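Local coordinates for protein angel homolog 2 (Homo sapiens, PDB 6RW0), which removes 2',3'-cyclic phosphates as a phosphatase of the CCR4 deadenylase family and probably binds mRNA 3'-untranslated regions, at residues A[127-141]-A[166-178]. Numbering follows the deposited sequence.
Sequences EYKMRTGRKPDGCAI and LDRDNVGLVLLLQ
R131 and N170 run alongside each other in the same direction, guanidinium and amide planes 31° apart, with R131 CD 3.9 Å from N170 CA. One guanidinium face is covered by K135 CG; at the edge, within the plane, sit D137 OD1 and a water that N170 OD1 holds and that R131 NH2 reaches only weakly. R131 takes hold of D137 side-on, NE and NH1 both donating to OD1, NH1 at 2.8 Å on the syn lone pair, which fixes the rotation of the guanidinium. The carboxylate of D169 lies against the type II' turn T132–K135 of the 127–141 hairpin, bonded through its two oxygens to the side chains of the turn's first and last residues. T132 OG1 donates to D169 OD1 over 2.8 Å, approaching from the anti side and tilted a little out of the carboxylate plane, while K135 NZ forms a salt bridge of 2.7 Å on the anti lone pair of D169 OD2. The lysine gets there because its chain bends at chi2 and again at chi4. Backbone adds T132 N to D169 O, and a water links R134 N to D169 OD2.

Beyond the turn, two mixed sheets pack face to face, the sandwich of the DNase I-like fold: strand 137–141 runs at 12° to strand 171–178, their axes 6.9 Å apart, without backbone hydrogen bonds between them. V171 sets CG2 3.5 Å from K129 O and CG1 against M130 O, whereas the ammonium of K129 leaves for E157. I141 supplies two branches: CD1 lies 3.3 Å from L173 O, and CG2 slides past L175, meeting its CD1 at 3.5 Å. L173 swings CG anti to its own N (chi1 -176°), bringing CD2 against E127 O and near I141 CG1.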
loop_
_atom_site.group_PDB
_atom_site.type_symbol
_atom_site.label_atom_id
_atom_site.label_comp_id
_atom_site.label_asym_id
_atom_site.label_seq_id
_atom_site.Cartn_x
_atom_site.Cartn_y
_atom_site.Cartn_z
ATOM N N GLU A 127 0.867 -2.883 -15.255
ATOM C CA GLU A 127 0.982 -1.434 -15.406
ATOM C C GLU A 127 1.882 -0.874 -14.315
ATOM O O GLU A 127 1.715 -1.203 -13.135
ATOM C CB GLU A 127 -0.394 -0.758 -15.338
ATOM C CG GLU A 127 -1.307 -1.065 -16.521
ATOM C CD GLU A 127 -0.874 -0.405 -17.827
ATOM O OE1 GLU A 127 -0.013 0.511 -17.810
ATOM O OE2 GLU A 127 -1.411 -0.811 -18.882
ATOM N N TYR A 128 2.813 -0.004 -14.699
ATOM C CA TYR A 128 3.842 0.495 -13.801
ATOM C C TYR A 128 3.782 2.004 -13.684
ATOM O O TYR A 128 3.448 2.712 -14.636
ATOM C CB TYR A 128 5.210 0.134 -14.379
ATOM C CG TYR A 128 6.465 0.445 -13.594
ATOM C CD1 TYR A 128 6.639 0.003 -12.290
ATOM C CD2 TYR A 128 7.526 1.097 -14.203
ATOM C CE1 TYR A 128 7.816 0.245 -11.611
ATOM C CE2 TYR A 128 8.708 1.339 -13.536
ATOM C CZ TYR A 128 8.852 0.915 -12.240
ATOM O OH TYR A 128 10.046 1.149 -11.602
ATOM N N LYS A 129 4.156 2.493 -12.510
ATOM C CA LYS A 129 4.403 3.915 -12.309
ATOM C C LYS A 129 5.644 4.065 -11.443
ATOM O O LYS A 129 5.619 3.746 -10.250
ATOM C CB LYS A 129 3.204 4.610 -11.674
ATOM C CG LYS A 129 3.422 6.093 -11.402
ATOM C CD LYS A 129 3.752 6.866 -12.684
ATOM C CE LYS A 129 3.952 8.329 -12.400
ATOM N NZ LYS A 129 4.412 9.071 -13.599
ATOM N N MET A 130 6.711 4.579 -12.033
ATOM C CA MET A 130 7.973 4.777 -11.338
ATOM C C MET A 130 7.938 6.077 -10.546
ATOM O O MET A 130 7.320 7.060 -10.962
ATOM C CB MET A 130 9.097 4.881 -12.371
ATOM C CG MET A 130 10.494 4.787 -11.807
ATOM S SD MET A 130 11.690 4.820 -13.169
ATOM C CE MET A 130 11.320 6.372 -13.972
ATOM N N ARG A 131 8.611 6.078 -9.390
ATOM C CA ARG A 131 8.853 7.317 -8.666
ATOM C C ARG A 131 9.576 8.303 -9.573
ATOM O O ARG A 131 10.282 7.914 -10.510
ATOM C CB ARG A 131 9.673 7.063 -7.395
ATOM C CG ARG A 131 8.851 6.402 -6.284
ATOM C CD ARG A 131 9.477 6.677 -4.928
ATOM N NE ARG A 131 10.697 5.915 -4.715
ATOM C CZ ARG A 131 11.561 6.139 -3.733
ATOM N NH1 ARG A 131 12.630 5.362 -3.618
ATOM N NH2 ARG A 131 11.367 7.136 -2.873
ATOM N N THR A 132 9.378 9.587 -9.300
ATOM C CA THR A 132 9.891 10.662 -10.133
ATOM C C THR A 132 11.329 11.002 -9.732
ATOM O O THR A 132 11.937 10.346 -8.886
ATOM C CB THR A 132 8.919 11.843 -10.085
ATOM O OG1 THR A 132 8.696 12.257 -8.730
ATOM C CG2 THR A 132 7.573 11.442 -10.680
ATOM N N GLY A 133 11.922 11.993 -10.379
ATOM C CA GLY A 133 13.293 12.263 -9.918
ATOM C C GLY A 133 14.288 11.119 -10.127
ATOM O O GLY A 133 14.187 10.333 -11.067
ATOM N N ARG A 134 15.283 11.031 -9.232
ATOM C CA ARG A 134 16.398 10.089 -9.385
ATOM C C ARG A 134 16.113 8.718 -8.792
ATOM O O ARG A 134 17.029 7.899 -8.653
ATOM C CB ARG A 134 17.669 10.659 -8.754
ATOM C CG ARG A 134 18.176 11.887 -9.473
ATOM C CD ARG A 134 19.472 12.396 -8.882
ATOM N NE ARG A 134 19.937 13.595 -9.572
ATOM C CZ ARG A 134 20.630 13.586 -10.705
ATOM N NH1 ARG A 134 20.939 12.433 -11.282
ATOM N NH2 ARG A 134 21.009 14.729 -11.262
ATOM N N LYS A 135 14.887 8.458 -8.457
ATOM C CA LYS A 135 14.535 7.270 -7.718
ATOM C C LYS A 135 14.418 6.099 -8.686
ATOM O O LYS A 135 14.036 6.280 -9.848
ATOM C CB LYS A 135 13.210 7.507 -7.016
ATOM C CG LYS A 135 13.224 8.692 -6.053
ATOM C CD LYS A 135 14.306 8.570 -4.977
ATOM C CE LYS A 135 14.248 9.755 -4.004
ATOM N NZ LYS A 135 14.450 11.035 -4.763
ATOM N N PRO A 136 14.794 4.901 -8.251
ATOM C CA PRO A 136 14.893 3.763 -9.171
ATOM C C PRO A 136 13.670 2.864 -9.276
ATOM O O PRO A 136 13.690 1.931 -10.088
ATOM C CB PRO A 136 16.059 2.964 -8.558
ATOM C CG PRO A 136 15.879 3.163 -7.061
ATOM C CD PRO A 136 15.398 4.607 -6.928
ATOM N N ASP A 137 12.623 3.110 -8.493
ATOM C CA ASP A 137 11.615 2.102 -8.229
ATOM C C ASP A 137 10.235 2.731 -8.257
ATOM O O ASP A 137 10.081 3.958 -8.254
ATOM C CB ASP A 137 11.814 1.459 -6.841
ATOM C CG ASP A 137 11.617 2.459 -5.698
ATOM O OD1 ASP A 137 12.346 3.464 -5.667
ATOM O OD2 ASP A 137 10.729 2.277 -4.834
ATOM N N GLY A 138 9.227 1.874 -8.249
ATOM C CA GLY A 138 7.871 2.361 -8.234
ATOM C C GLY A 138 6.850 1.297 -7.919
ATOM O O GLY A 138 7.168 0.219 -7.407
ATOM N N CYS A 139 5.608 1.635 -8.225
ATOM C CA CYS A 139 4.466 0.777 -7.969
ATOM C C CYS A 139 4.017 0.100 -9.255
ATOM O O CYS A 139 4.041 0.696 -10.341
ATOM C CB CYS A 139 3.273 1.593 -7.471
ATOM S SG CYS A 139 3.443 2.311 -5.854
ATOM N N ALA A 140 3.542 -1.127 -9.129
ATOM C CA ALA A 140 2.920 -1.816 -10.245
ATOM C C ALA A 140 1.571 -2.360 -9.802
ATOM O O ALA A 140 1.411 -2.778 -8.654
ATOM C CB ALA A 140 3.793 -2.948 -10.790
ATOM N N ILE A 141 0.597 -2.321 -10.703
ATOM C CA ILE A 141 -0.653 -3.055 -10.531
ATOM C C ILE A 141 -0.780 -3.999 -11.713
ATOM O O ILE A 141 -0.714 -3.567 -12.869
ATOM C CB ILE A 141 -1.886 -2.143 -10.422
ATOM C CG1 ILE A 141 -1.788 -1.211 -9.221
ATOM C CG2 ILE A 141 -3.147 -3.006 -10.275
ATOM C CD1 ILE A 141 -2.895 -0.137 -9.155
ATOM N N LEU A 166 5.388 19.652 -1.436
ATOM C CA LEU A 166 5.333 18.367 -2.124
ATOM C C LEU A 166 6.599 18.149 -2.949
ATOM O O LEU A 166 6.573 18.005 -4.168
ATOM C CB LEU A 166 4.075 18.295 -2.978
ATOM C CG LEU A 166 2.805 18.120 -2.146
ATOM C CD1 LEU A 166 1.568 18.356 -3.008
ATOM C CD2 LEU A 166 2.718 16.747 -1.479
ATOM N N ASP A 167 7.723 18.077 -2.235
ATOM C CA ASP A 167 9.030 17.978 -2.865
ATOM C C ASP A 167 9.573 16.554 -2.915
ATOM O O ASP A 167 10.752 16.368 -3.235
ATOM C CB ASP A 167 10.031 18.914 -2.173
ATOM C CG ASP A 167 10.237 18.595 -0.695
ATOM O OD1 ASP A 167 9.755 17.557 -0.212
ATOM O OD2 ASP A 167 10.896 19.408 -0.005
ATOM N N ARG A 168 8.747 15.549 -2.641
ATOM C CA ARG A 168 9.190 14.162 -2.598
ATOM C C ARG A 168 8.668 13.373 -3.799
ATOM O O ARG A 168 7.622 13.698 -4.374
ATOM C CB ARG A 168 8.732 13.514 -1.286
ATOM C CG ARG A 168 9.254 14.222 -0.020
ATOM C CD ARG A 168 10.755 14.302 -0.028
ATOM N NE ARG A 168 11.402 14.108 1.272
ATOM C CZ ARG A 168 11.515 15.055 2.200
ATOM N NH1 ARG A 168 10.997 16.257 1.990
ATOM N NH2 ARG A 168 12.150 14.805 3.339
ATOM N N ASP A 169 9.398 12.314 -4.158
ATOM C CA ASP A 169 9.215 11.623 -5.436
ATOM C C ASP A 169 8.220 10.468 -5.413
ATOM O O ASP A 169 8.071 9.772 -6.431
ATOM C CB ASP A 169 10.574 11.170 -5.966
ATOM C CG ASP A 169 11.410 12.342 -6.445
ATOM O OD1 ASP A 169 10.887 13.174 -7.236
ATOM O OD2 ASP A 169 12.575 12.448 -5.998
ATOM N N ASN A 170 7.463 10.306 -4.342
ATOM C CA ASN A 170 6.564 9.168 -4.240
ATOM C C ASN A 170 5.413 9.268 -5.236
ATOM O O ASN A 170 5.064 10.348 -5.744
ATOM C CB ASN A 170 6.041 9.067 -2.816
ATOM C CG ASN A 170 7.155 8.990 -1.810
ATOM O OD1 ASN A 170 7.600 10.017 -1.284
ATOM N ND2 ASN A 170 7.662 7.777 -1.576
ATOM N N VAL A 171 4.812 8.108 -5.497
ATOM C CA VAL A 171 3.767 7.977 -6.499
ATOM C C VAL A 171 2.665 7.026 -6.040
ATOM O O VAL A 171 2.787 6.299 -5.053
ATOM C CB VAL A 171 4.316 7.494 -7.862
ATOM C CG1 VAL A 171 5.295 8.493 -8.466
ATOM C CG2 VAL A 171 4.979 6.114 -7.725
ATOM N N GLY A 172 1.581 7.046 -6.819
ATOM C CA GLY A 172 0.520 6.067 -6.707
ATOM C C GLY A 172 0.024 5.692 -8.089
ATOM O O GLY A 172 0.418 6.289 -9.096
ATOM N N LEU A 173 -0.868 4.707 -8.124
ATOM C CA LEU A 173 -1.418 4.227 -9.386
ATOM C C LEU A 173 -2.815 3.699 -9.111
ATOM O O LEU A 173 -3.025 3.004 -8.112
ATOM C CB LEU A 173 -0.543 3.134 -10.001
ATOM C CG LEU A 173 -0.965 2.629 -11.377
ATOM C CD1 LEU A 173 -0.948 3.697 -12.433
ATOM C CD2 LEU A 173 -0.026 1.475 -11.764
ATOM N N VAL A 174 -3.765 4.059 -9.969
ATOM C CA VAL A 174 -5.161 3.651 -9.824
ATOM C C VAL A 174 -5.610 3.068 -11.153
ATOM O O VAL A 174 -5.511 3.733 -12.191
ATOM C CB VAL A 174 -6.067 4.827 -9.416
ATOM C CG1 VAL A 174 -7.496 4.352 -9.240
ATOM C CG2 VAL A 174 -5.538 5.488 -8.136
ATOM N N LEU A 175 -6.083 1.827 -11.137
ATOM C CA LEU A 175 -6.657 1.219 -12.326
ATOM C C LEU A 175 -8.157 1.077 -12.133
ATOM O O LEU A 175 -8.638 0.854 -11.019
ATOM C CB LEU A 175 -6.080 -0.172 -12.614
ATOM C CG LEU A 175 -4.571 -0.333 -12.787
ATOM C CD1 LEU A 175 -4.241 -1.714 -13.370
ATOM C CD2 LEU A 175 -3.934 0.754 -13.619
ATOM N N LEU A 176 -8.897 1.190 -13.224
ATOM C CA LEU A 176 -10.305 0.838 -13.235
ATOM C C LEU A 176 -10.436 -0.410 -14.096
ATOM O O LEU A 176 -10.018 -0.403 -15.259
ATOM C CB LEU A 176 -11.154 1.982 -13.771
ATOM C CG LEU A 176 -12.648 1.755 -13.537
ATOM C CD1 LEU A 176 -13.053 1.775 -12.062
ATOM C CD2 LEU A 176 -13.440 2.803 -14.306
ATOM N N LEU A 177 -10.946 -1.475 -13.493
ATOM C CA LEU A 177 -11.010 -2.812 -14.117
ATOM C C LEU A 177 -12.457 -3.269 -14.285
ATOM O O LEU A 177 -13.233 -3.001 -13.428
ATOM C CB LEU A 177 -10.279 -3.826 -13.236
ATOM C CG LEU A 177 -8.819 -3.538 -12.919
ATOM C CD1 LEU A 177 -8.260 -4.636 -12.042
ATOM C CD2 LEU A 177 -7.990 -3.412 -14.178
ATOM N N GLN A 178 -12.765 -3.954 -15.376
ATOM C CA GLN A 178 -14.110 -4.501 -15.610
ATOM C C GLN A 178 -14.030 -6.014 -15.393
ATOM O O GLN A 178 -13.330 -6.660 -16.143
ATOM C CB GLN A 178 -14.593 -4.184 -17.018
ATOM C CG GLN A 178 -16.007 -4.679 -17.264
ATOM C CD GLN A 178 -16.994 -4.046 -16.324
ATOM O OE1 GLN A 178 -16.953 -2.861 -16.076
ATOM N NE2 GLN A 178 -17.865 -4.844 -15.751
HETATM O O HOH W 1 10.252 9.823 -1.514
HETATM O O HOH W 2 5.999 12.051 -7.764
HETATM O O HOH W 3 15.057 12.622 -6.900
#